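Local coordinates for chalcone synthase (Neurospora crassa, PDB 3EUQ), which acts as a type III pentaketide synthase of the chalcone and stilbene synthase family, with a probable acyltransferase activity, at residues A[3-8]-A[222-227]; A[148-153]-A[169-174]; A[228-233]-A[270-275]; A[289-294]-A[357-362]. The protein carries 1 engineered substitution. One frame throughout, in Å; residues are numbered along the deposited sequence.

Contact 1 of 4, residues A[3-8]-A[222-227]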
# COMPACT_ATOMS: atom_id res chain seq x y z
N LEU A 3 -10.31 -3.45 21.56
CA LEU A 3 -9.28 -3.92 20.63
C LEU A 3 -8.26 -4.79 21.31
O LEU A 3 -7.63 -4.38 22.29
CB LEU A 3 -8.57 -2.74 19.97
CG LEU A 3 -9.46 -1.82 19.16
CD1 LEU A 3 -8.66 -0.61 18.70
CD2 LEU A 3 -10.05 -2.60 17.99
N SER A 4 -8.07 -5.98 20.76
CA SER A 4 -7.13 -6.91 21.36
C SER A 4 -6.31 -7.69 20.35
O SER A 4 -6.82 -8.08 19.30
CB SER A 4 -7.84 -7.86 22.34
OG SER A 4 -8.80 -8.67 21.66
N ILE A 5 -5.04 -7.90 20.68
CA ILE A 5 -4.20 -8.83 19.94
C ILE A 5 -4.42 -10.19 20.57
O ILE A 5 -4.08 -10.40 21.73
CB ILE A 5 -2.70 -8.43 19.97
CG1 ILE A 5 -2.48 -7.13 19.20
CG2 ILE A 5 -1.81 -9.55 19.36
CD1 ILE A 5 -1.18 -6.39 19.56
N THR A 6 -5.02 -11.10 19.79
CA THR A 6 -5.39 -12.44 20.28
C THR A 6 -4.41 -13.53 19.86
O THR A 6 -4.42 -14.63 20.39
CB THR A 6 -6.82 -12.83 19.83
OG1 THR A 6 -6.98 -12.55 18.44
CG2 THR A 6 -7.89 -12.06 20.64
N GLY A 7 -3.55 -13.21 18.90
CA GLY A 7 -2.55 -14.18 18.48
C GLY A 7 -1.40 -13.46 17.84
O GLY A 7 -1.59 -12.41 17.23
N LEU A 8 -0.20 -14.01 18.02
CA LEU A 8 0.99 -13.51 17.36
C LEU A 8 1.73 -14.71 16.78
O LEU A 8 1.72 -15.79 17.37
CB LEU A 8 1.91 -12.73 18.33
CG LEU A 8 1.40 -11.51 19.12
CD1 LEU A 8 0.74 -11.97 20.42
CD2 LEU A 8 2.51 -10.53 19.45
N ALA A 222 -7.02 -12.62 25.61
CA ALA A 222 -6.22 -11.92 24.62
C ALA A 222 -4.78 -11.91 25.10
O ALA A 222 -4.49 -12.38 26.21
CB ALA A 222 -6.75 -10.51 24.43
N ILE A 223 -3.87 -11.39 24.29
CA ILE A 223 -2.47 -11.29 24.71
C ILE A 223 -2.16 -9.85 25.08
O ILE A 223 -1.57 -9.59 26.13
CB ILE A 223 -1.52 -11.87 23.65
CG1 ILE A 223 -1.81 -13.35 23.48
CG2 ILE A 223 -0.07 -11.69 24.06
CD1 ILE A 223 -1.64 -13.83 22.09
N TYR A 224 -2.58 -8.93 24.23
CA TYR A 224 -2.47 -7.51 24.55
C TYR A 224 -3.79 -6.87 24.20
O TYR A 224 -4.42 -7.23 23.21
CB TYR A 224 -1.36 -6.85 23.72
CG TYR A 224 0.03 -7.43 23.90
CD1 TYR A 224 0.84 -7.03 24.97
CD2 TYR A 224 0.56 -8.33 22.97
CE1 TYR A 224 2.13 -7.54 25.13
CE2 TYR A 224 1.85 -8.84 23.12
CZ TYR A 224 2.62 -8.44 24.21
OH TYR A 224 3.89 -8.94 24.38
N ASP A 225 -4.24 -5.93 25.03
CA ASP A 225 -5.30 -5.01 24.64
C ASP A 225 -4.63 -3.79 24.04
O ASP A 225 -3.63 -3.31 24.59
CB ASP A 225 -6.11 -4.58 25.86
CG ASP A 225 -6.81 -5.74 26.55
OD1 ASP A 225 -7.39 -6.59 25.85
OD2 ASP A 225 -6.76 -5.79 27.80
N LEU A 226 -5.16 -3.28 22.93
CA LEU A 226 -4.63 -2.08 22.30
C LEU A 226 -5.38 -0.85 22.81
O LEU A 226 -6.56 -0.66 22.50
CB LEU A 226 -4.69 -2.18 20.77
CG LEU A 226 -4.15 -1.02 19.92
CD1 LEU A 226 -2.71 -0.66 20.25
CD2 LEU A 226 -4.29 -1.30 18.44
N LEU A 227 -4.68 -0.02 23.57
CA LEU A 227 -5.34 1.10 24.25
C LEU A 227 -5.33 2.38 23.44
O LEU A 227 -6.28 3.15 23.49
CB LEU A 227 -4.73 1.35 25.63
CG LEU A 227 -4.77 0.19 26.62
CD1 LEU A 227 -4.47 0.71 28.03
CD2 LEU A 227 -6.11 -0.54 26.59
O HOH W 1 -9.69 -4.30 24.93
O HOH W 2 -8.76 -1.76 23.67

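Contact 2 of 4, residues A[148-153]-A[169-174]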
# COMPACT_ATOMS: atom_id res chain seq x y z
N ALA A 148 2.45 0.82 11.85
CA ALA A 148 1.54 1.46 10.91
C ALA A 148 0.40 0.51 10.50
O ALA A 148 -0.78 0.90 10.50
CB ALA A 148 2.29 1.93 9.68
N ALA A 149 0.75 -0.72 10.16
CA ALA A 149 -0.29 -1.70 9.83
C ALA A 149 -1.20 -1.99 11.02
O ALA A 149 -2.40 -2.19 10.84
CB ALA A 149 0.32 -3.01 9.32
N LEU A 150 -0.64 -1.98 12.23
CA LEU A 150 -1.39 -2.31 13.43
C LEU A 150 -2.42 -1.22 13.71
O LEU A 150 -3.53 -1.51 14.14
CB LEU A 150 -0.46 -2.45 14.64
CG LEU A 150 -1.07 -3.09 15.89
CD1 LEU A 150 -1.33 -4.57 15.61
CD2 LEU A 150 -0.15 -2.92 17.10
N ARG A 151 -2.03 0.03 13.45
CA ARG A 151 -2.87 1.20 13.68
C ARG A 151 -3.96 1.30 12.63
O ARG A 151 -5.10 1.70 12.92
CB ARG A 151 -1.99 2.45 13.69
CG ARG A 151 -2.74 3.78 13.75
CD ARG A 151 -1.76 4.96 13.78
NE ARG A 151 -0.78 4.89 12.69
CZ ARG A 151 -0.99 5.31 11.45
NH1 ARG A 151 -2.16 5.82 11.10
NH2 ARG A 151 -0.04 5.21 10.54
N THR A 152 -3.59 0.98 11.39
CA THR A 152 -4.53 0.93 10.27
C THR A 152 -5.61 -0.12 10.52
O THR A 152 -6.80 0.17 10.40
CB THR A 152 -3.77 0.70 8.94
OG1 THR A 152 -2.91 1.82 8.70
CG2 THR A 152 -4.73 0.56 7.77
N ALA A 153 -5.18 -1.32 10.93
CA ALA A 153 -6.07 -2.38 11.39
C ALA A 153 -7.00 -1.96 12.52
O ALA A 153 -8.17 -2.32 12.52
CB ALA A 153 -5.27 -3.62 11.81
N ILE A 169 -8.78 -9.22 12.22
CA ILE A 169 -7.87 -8.73 11.19
C ILE A 169 -6.50 -9.40 11.27
O ILE A 169 -5.80 -9.29 12.27
CB ILE A 169 -7.73 -7.17 11.25
CG1 ILE A 169 -9.13 -6.52 11.28
CG2 ILE A 169 -6.92 -6.65 10.07
CD1 ILE A 169 -9.17 -5.05 10.94
N LEU A 170 -6.10 -10.09 10.20
CA LEU A 170 -4.73 -10.58 10.08
C LEU A 170 -3.79 -9.43 9.74
O LEU A 170 -3.88 -8.83 8.66
CB LEU A 170 -4.60 -11.69 9.04
CG LEU A 170 -3.18 -12.19 8.72
CD1 LEU A 170 -2.49 -12.84 9.91
CD2 LEU A 170 -3.15 -13.17 7.54
N VAL A 171 -2.87 -9.13 10.66
CA VAL A 171 -1.88 -8.07 10.46
C VAL A 171 -0.51 -8.67 10.15
O VAL A 171 0.07 -9.37 10.97
CB VAL A 171 -1.82 -7.11 11.69
CG1 VAL A 171 -1.06 -5.83 11.34
CG2 VAL A 171 -3.23 -6.73 12.12
N LEU A 172 0.01 -8.40 8.95
CA LEU A 172 1.19 -9.11 8.47
C LEU A 172 2.31 -8.24 7.90
O LEU A 172 2.08 -7.29 7.15
CB LEU A 172 0.78 -10.18 7.46
CG LEU A 172 1.86 -10.86 6.61
CD1 LEU A 172 2.61 -11.88 7.46
CD2 LEU A 172 1.20 -11.50 5.39
N ALA A 173 3.54 -8.59 8.27
CA ALA A 173 4.71 -7.92 7.76
C ALA A 173 5.66 -9.00 7.28
O ALA A 173 5.82 -10.02 7.94
CB ALA A 173 5.33 -7.08 8.86
N LEU A 174 6.25 -8.79 6.11
CA LEU A 174 7.23 -9.71 5.52
C LEU A 174 8.29 -8.88 4.88
O LEU A 174 7.98 -7.97 4.10
CB LEU A 174 6.59 -10.59 4.44
CG LEU A 174 7.50 -11.39 3.47
CD1 LEU A 174 8.41 -12.38 4.18
CD2 LEU A 174 6.67 -12.14 2.42

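Contact 3 of 4, residues A[228-233]-A[270-275]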
# COMPACT_ATOMS: atom_id res chain seq x y z
N GLY A 228 -4.25 2.61 22.72
CA GLY A 228 -4.07 3.87 22.03
C GLY A 228 -2.85 3.86 21.14
O GLY A 228 -2.06 2.91 21.14
N TRP A 229 -2.70 4.93 20.37
CA TRP A 229 -1.64 5.02 19.38
C TRP A 229 -1.42 6.48 19.01
O TRP A 229 -2.32 7.33 19.16
CB TRP A 229 -1.98 4.18 18.13
CG TRP A 229 -3.36 4.44 17.56
CD1 TRP A 229 -3.72 5.44 16.68
CD2 TRP A 229 -4.57 3.72 17.85
NE1 TRP A 229 -5.06 5.36 16.39
CE2 TRP A 229 -5.61 4.32 17.09
CE3 TRP A 229 -4.88 2.61 18.66
CZ2 TRP A 229 -6.94 3.87 17.14
CZ3 TRP A 229 -6.18 2.15 18.70
CH2 TRP A 229 -7.20 2.78 17.94
N GLU A 230 -0.20 6.77 18.57
CA GLU A 230 0.18 8.07 18.04
C GLU A 230 1.01 7.85 16.78
O GLU A 230 1.74 6.87 16.68
CB GLU A 230 1.01 8.87 19.06
CG GLU A 230 0.30 9.22 20.37
CD GLU A 230 -0.68 10.39 20.27
OE1 GLU A 230 -0.41 11.36 19.52
OE2 GLU A 230 -1.73 10.35 20.97
N ASN A 231 0.89 8.77 15.82
CA ASN A 231 1.73 8.78 14.61
C ASN A 231 2.05 10.23 14.27
O ASN A 231 1.18 11.10 14.36
CB ASN A 231 1.02 8.10 13.42
CG ASN A 231 -0.36 8.67 13.18
OD1 ASN A 231 -1.29 8.42 13.94
ND2 ASN A 231 -0.50 9.48 12.12
N ARG A 232 3.30 10.49 13.93
CA ARG A 232 3.74 11.84 13.56
C ARG A 232 4.81 11.70 12.50
O ARG A 232 5.48 10.67 12.45
CB ARG A 232 4.29 12.63 14.78
CG ARG A 232 3.28 12.92 15.90
CD ARG A 232 3.40 14.35 16.50
NE ARG A 232 2.09 14.86 16.95
CZ ARG A 232 1.78 16.15 17.15
NH1 ARG A 232 2.67 17.11 16.94
NH2 ARG A 232 0.55 16.48 17.55
N VAL A 233 4.94 12.71 11.65
CA VAL A 233 6.06 12.78 10.69
C VAL A 233 7.05 13.86 11.17
O VAL A 233 6.63 14.98 11.50
CB VAL A 233 5.58 13.14 9.25
CG1 VAL A 233 6.75 13.30 8.29
CG2 VAL A 233 4.62 12.09 8.72
N TYR A 270 5.72 10.24 23.18
CA TYR A 270 5.32 9.55 24.42
C TYR A 270 4.41 10.41 25.30
O TYR A 270 3.46 9.89 25.90
CB TYR A 270 6.56 9.12 25.21
CG TYR A 270 6.28 8.65 26.63
CD1 TYR A 270 6.02 7.31 26.91
CD2 TYR A 270 6.29 9.55 27.70
CE1 TYR A 270 5.76 6.88 28.20
CE2 TYR A 270 6.03 9.13 29.00
CZ TYR A 270 5.77 7.79 29.24
OH TYR A 270 5.52 7.37 30.51
N ALA A 271 4.71 11.70 25.40
CA ALA A 271 3.89 12.63 26.18
C ALA A 271 2.47 12.70 25.63
O ALA A 271 1.50 12.66 26.40
CB ALA A 271 4.52 14.02 26.22
N ASP A 272 2.36 12.81 24.30
CA ASP A 272 1.07 12.83 23.60
C ASP A 272 0.29 11.53 23.81
O ASP A 272 -0.88 11.57 24.20
CB ASP A 272 1.26 13.09 22.10
CG ASP A 272 1.67 14.52 21.80
OD1 ASP A 272 1.21 15.45 22.49
OD2 ASP A 272 2.45 14.71 20.83
N LEU A 273 0.96 10.40 23.59
CA LEU A 273 0.39 9.10 23.89
C LEU A 273 -0.18 9.04 25.31
O LEU A 273 -1.36 8.74 25.52
CB LEU A 273 1.45 8.01 23.70
CG LEU A 273 0.97 6.56 23.85
CD1 LEU A 273 -0.08 6.20 22.79
CD2 LEU A 273 2.15 5.59 23.82
N LEU A 274 0.67 9.35 26.29
CA LEU A 274 0.31 9.17 27.69
C LEU A 274 -0.83 10.09 28.09
O LEU A 274 -1.76 9.65 28.78
CB LEU A 274 1.52 9.42 28.58
CG LEU A 274 1.59 8.71 29.93
CD1 LEU A 274 1.85 7.22 29.75
CD2 LEU A 274 2.69 9.35 30.73
N SER A 275 -0.78 11.34 27.65
CA SER A 275 -1.80 12.32 28.04
C SER A 275 -3.18 12.06 27.43
O SER A 275 -4.18 12.61 27.90
CB SER A 275 -1.31 13.76 27.81
OG SER A 275 -1.38 14.15 26.45

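Contact 4 of 4, residues A[289-294]-A[357-362]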
# COMPACT_ATOMS: atom_id res chain seq x y z
N ALA A 289 9.98 4.84 32.73
CA ALA A 289 10.58 3.67 33.39
C ALA A 289 9.56 2.69 33.99
O ALA A 289 9.90 1.54 34.30
CB ALA A 289 11.58 4.13 34.46
N ASP A 290 8.31 3.14 34.16
CA ASP A 290 7.24 2.28 34.67
C ASP A 290 6.78 1.24 33.65
O ASP A 290 6.07 0.30 34.01
CB ASP A 290 6.02 3.12 35.11
CG ASP A 290 6.34 4.05 36.27
OD1 ASP A 290 7.15 3.68 37.15
OD2 ASP A 290 5.76 5.16 36.30
N PHE A 291 7.19 1.41 32.39
CA PHE A 291 6.73 0.54 31.30
C PHE A 291 7.84 -0.33 30.77
O PHE A 291 9.03 0.03 30.85
CB PHE A 291 6.20 1.37 30.12
CG PHE A 291 5.05 2.27 30.46
CD1 PHE A 291 3.74 1.84 30.28
CD2 PHE A 291 5.27 3.55 30.97
CE1 PHE A 291 2.67 2.67 30.60
CE2 PHE A 291 4.20 4.38 31.30
CZ PHE A 291 2.90 3.94 31.11
N ASP A 292 7.45 -1.47 30.19
CA ASP A 292 8.26 -2.17 29.22
C ASP A 292 8.15 -1.46 27.88
O ASP A 292 7.13 -0.83 27.58
CB ASP A 292 7.83 -3.63 29.09
CG ASP A 292 8.39 -4.48 30.19
OD1 ASP A 292 9.47 -4.14 30.71
OD2 ASP A 292 7.73 -5.47 30.58
N TRP A 293 9.22 -1.53 27.09
CA TRP A 293 9.28 -0.82 25.82
C TRP A 293 9.53 -1.81 24.71
O TRP A 293 10.53 -2.54 24.72
CB TRP A 293 10.34 0.30 25.85
CG TRP A 293 9.87 1.50 26.61
CD1 TRP A 293 9.64 1.58 27.94
CD2 TRP A 293 9.55 2.79 26.07
NE1 TRP A 293 9.21 2.84 28.28
CE2 TRP A 293 9.14 3.60 27.14
CE3 TRP A 293 9.57 3.33 24.78
CZ2 TRP A 293 8.76 4.94 26.97
CZ3 TRP A 293 9.20 4.66 24.61
CH2 TRP A 293 8.79 5.44 25.70
N ALA A 294 8.58 -1.85 23.78
CA ALA A 294 8.71 -2.66 22.58
C ALA A 294 9.21 -1.76 21.45
O ALA A 294 8.44 -1.24 20.65
CB ALA A 294 7.38 -3.32 22.23
N LYS A 357 5.96 -5.75 33.33
CA LYS A 357 5.02 -4.64 33.25
C LYS A 357 3.67 -5.02 32.61
O LYS A 357 3.60 -5.77 31.63
CB LYS A 357 5.67 -3.42 32.59
CG LYS A 357 6.95 -2.90 33.29
CD LYS A 357 6.82 -2.83 34.81
CE LYS A 357 8.04 -2.17 35.45
NZ LYS A 357 9.33 -2.76 34.95
N GLU A 358 2.60 -4.51 33.20
CA GLU A 358 1.25 -4.71 32.71
C GLU A 358 1.03 -3.90 31.44
O GLU A 358 0.18 -4.25 30.61
CB GLU A 358 0.27 -4.30 33.81
CG GLU A 358 -1.18 -4.55 33.50
CD GLU A 358 -2.01 -4.80 34.74
OE1 GLU A 358 -1.49 -4.63 35.88
OE2 GLU A 358 -3.18 -5.17 34.58
N TYR A 359 1.83 -2.85 31.26
CA TYR A 359 1.66 -1.96 30.13
C TYR A 359 2.94 -1.82 29.32
O TYR A 359 4.04 -1.73 29.88
CB TYR A 359 1.15 -0.59 30.57
CG TYR A 359 -0.21 -0.63 31.20
CD1 TYR A 359 -1.36 -0.37 30.45
CD2 TYR A 359 -0.37 -0.94 32.54
CE1 TYR A 359 -2.62 -0.42 31.03
CE2 TYR A 359 -1.62 -1.01 33.13
CZ TYR A 359 -2.74 -0.75 32.37
OH TYR A 359 -3.96 -0.80 32.97
N VAL A 360 2.76 -1.78 28.00
CA VAL A 360 3.86 -1.82 27.05
C VAL A 360 3.72 -0.68 26.04
O VAL A 360 2.65 -0.42 25.50
CB VAL A 360 3.94 -3.21 26.36
CG1 VAL A 360 5.07 -3.26 25.35
CG2 VAL A 360 4.09 -4.34 27.42
N VAL A 361 4.82 0.02 25.82
CA VAL A 361 4.88 1.03 24.79
C VAL A 361 5.62 0.39 23.61
O VAL A 361 6.73 -0.08 23.77
CB VAL A 361 5.61 2.31 25.28
CG1 VAL A 361 5.53 3.42 24.23
CG2 VAL A 361 5.03 2.79 26.60
N GLY A 362 4.98 0.35 22.45
CA GLY A 362 5.67 -0.05 21.23
C GLY A 362 6.08 1.22 20.51
O GLY A 362 5.37 2.23 20.61
O HOH W 3 10.20 -2.13 32.66

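Contact 1 of 4, residues A[3-8]-A[222-227]
Ile223, just before strand 224-233, packs on Ile5 and Leu8, and its branches can be traced outward one atom at a time. Its CB lies 3.5 Å from Ile5 O. From there CG2 turns to Leu8 CD1 at 3.7 Å, while CG1, set anti to the carbonyl carbon (chi1 -63°), carries CD1 toward the backbone of Thr6 and Gly7. At the tip, Ile223 CD1 meets two things: the carbonyl of Thr6, 3.4 Å from its O, and Leu8 CD1 at 3.5 Å, closer than methyl groups usually pack. The other Leu8 methyl, CD2, comes to the edge of the Tyr224 ring, near its plane and 4.1 Å from CE2, while Tyr224 OH is bonded to Leu339 O. The side chains hang on a classic beta bulge, in which Ile223 and Tyr224 together are set against the single residue Ile5. The carbonyl oxygen of Ile5 accepts from Ile223 N at 2.8 Å and from Tyr224 N at 3.3 Å. The first donor comes almost in line with the carbonyl bond (C=O...N 164°), the second in the carbonyl plane on a lone pair (141°). Beyond the bulge the strands run antiparallel in ordinary register, with Ile5 N donating to Tyr224 O at 2.7 Å. On the face of Ser4 and Asp225, the Ser4 CB rests against Ala222 CB, and the Asp225 carboxylate makes a salt bridge to Arg379.

Contact 2 of 4, residues A[148-153]-A[169-174]
A beta-alpha-beta crossover leads from strand 134-138 through helix 145-162 to the parallel strand 168-175, and the helix packs on the second strand where Ala149 and Ala153 meet Val171 and Ile169. The two short segments run nearly antiparallel, at 164°, with axes 8.4 Å apart; the small alanines on the inner side of the helix probably allow that approach. Val171 stands between them with its branches parted: CG1, anti to the backbone N (chi1 -166°), touches Ala149 CB at 3.7 Å, and CG2 touches Ala153 CB, also at 3.7 Å. Ala149 and Ala153 are one helical turn apart, so one valine spans both. Leu150 reaches in more loosely from the flank, its CD1 4.5 Å from Val171 CG1. Further along, Ala153 CB meets Ile169 CG2 at 3.9 Å, while the longer branch of that isoleucine puts CD1 3.3 Å from Ala153 O. No hydrogen bond joins the segments, so the fit rests on methyl packing. On another side of the helix, Arg151 forms salt bridges to Glu372 and to Glu134 of the second subunit, and Thr152 packs on Val136 of that subunit. A buried helix laid against the sheet and carried close to the dimer partner is consistent with the layered alpha-beta core of the thiolase fold.

Contact 3 of 4, residues A[228-233]-A[270-275]
Glu230 lies over the backbone of Leu273, and the Glu230 and Asp272 side chains cross at about a right angle. The chain of Glu230 is folded about its CB-CG bond (chi2 -78°): CG sits 3.7 Å from Leu273 CB, and the bend swings OE1 to 3.5 Å from Asp272 CB. Alongside, Leu273 CD1 reaches the strand backbone, 3.8 Å from Trp229 N. The two carboxylate planes are 37° apart, and Glu230 OE1 stays 4.6 Å from Asp272 OD2, a like-charged pair that would probably be costly without nearby positive charge. Arg232 probably supplies part of that balance. Asp272 OD2 stands over one face of its guanidinium, offset toward the rim and 3.9 Å from NE, with the planes 34° apart. Because the oxygen lies well out of the guanidinium plane, no N-H points at it, and this long salt bridge works through charge alone. Arg132 and Asp131 of the second subunit add long, weak ion pairs to Glu230 and Arg232 respectively. Residues of the strand alternate: Glu230 and Arg232 point to helix 258-277, whereas the side chains of Trp229 and Asn231 pack on Arg151 of helix 145-162. The axes of the two segments come within 8.0 Å. A strand between helix 258-277 and helix 145-162 is consistent with the alternating alpha-beta layers of the thiolase fold.

Contact 4 of 4, residues A[289-294]-A[357-362]
Asp292 OD1 is gripped by a water, which donates at 2.9 Å and also meets Lys357 NZ, and by a salt bridge from Arg318. The other carboxylate oxygen, Asp292 OD2, accepts from Lys357 N at 3.3 Å, the donor standing 49° out of the carboxylate plane. Between them these bonds probably fix the rotation of the group. The Lys357 chain crosses that of Asp292 at about a right angle; bent at chi2 (-44°), it lays CD 3.3 Å from Asp290 O and carries NZ on to its partner Lys355 O. Past this polar start the strands pair in parallel. Val361 N donates to Asp292 O at 3.0 Å, and Ala294 N to Val361 O at 2.6 Å, so Val361 uses both its N-H and its carbonyl on strand 292-295. The side chain of Val361 touches two rings, in directions roughly at right angles. Its CB sits 4.0 Å from the centroid of the Trp293 six-membered ring, 10° off the ring normal, a CH-pi contact over the face, and its CG2 comes 3.9 Å from Phe291 CG. Phe291 in turn receives Tyr359 CB at its edge, 3.6 Å from CD1. Helix 258-277 covers the face of Trp293 and Val361, with Leu273 on Val361 and with Tyr270 and Leu274 on Phe291. Helix 334-342 packs against Ala294 and Val360 on the opposite face, and strand 370-378 hydrogen-bonds to strand 359-366 along its other edge.

From the N terminus, strand 4-11 waits more than two hundred residues for its partner, strand 224-233, so contact 1 closes a long loop. Contact 2 is nested within it, closing the short excursion between helix 145-162 and strand 168-175. The chain then runs straight on from contact 1 into contact 3, since both use strand 224-233; contact 3 closes a loop of 36 residues. Contact 4 follows, closing one of 62 and joining strands 292-295 and 359-366 at the far side of the same sheet. Apart from the nesting of contact 2, all are in series and none cross. Helix 258-277 joins contacts 3 and 4, while helix 145-162 joins contacts 2 and 3, tying the N-terminal half to the C-terminal half.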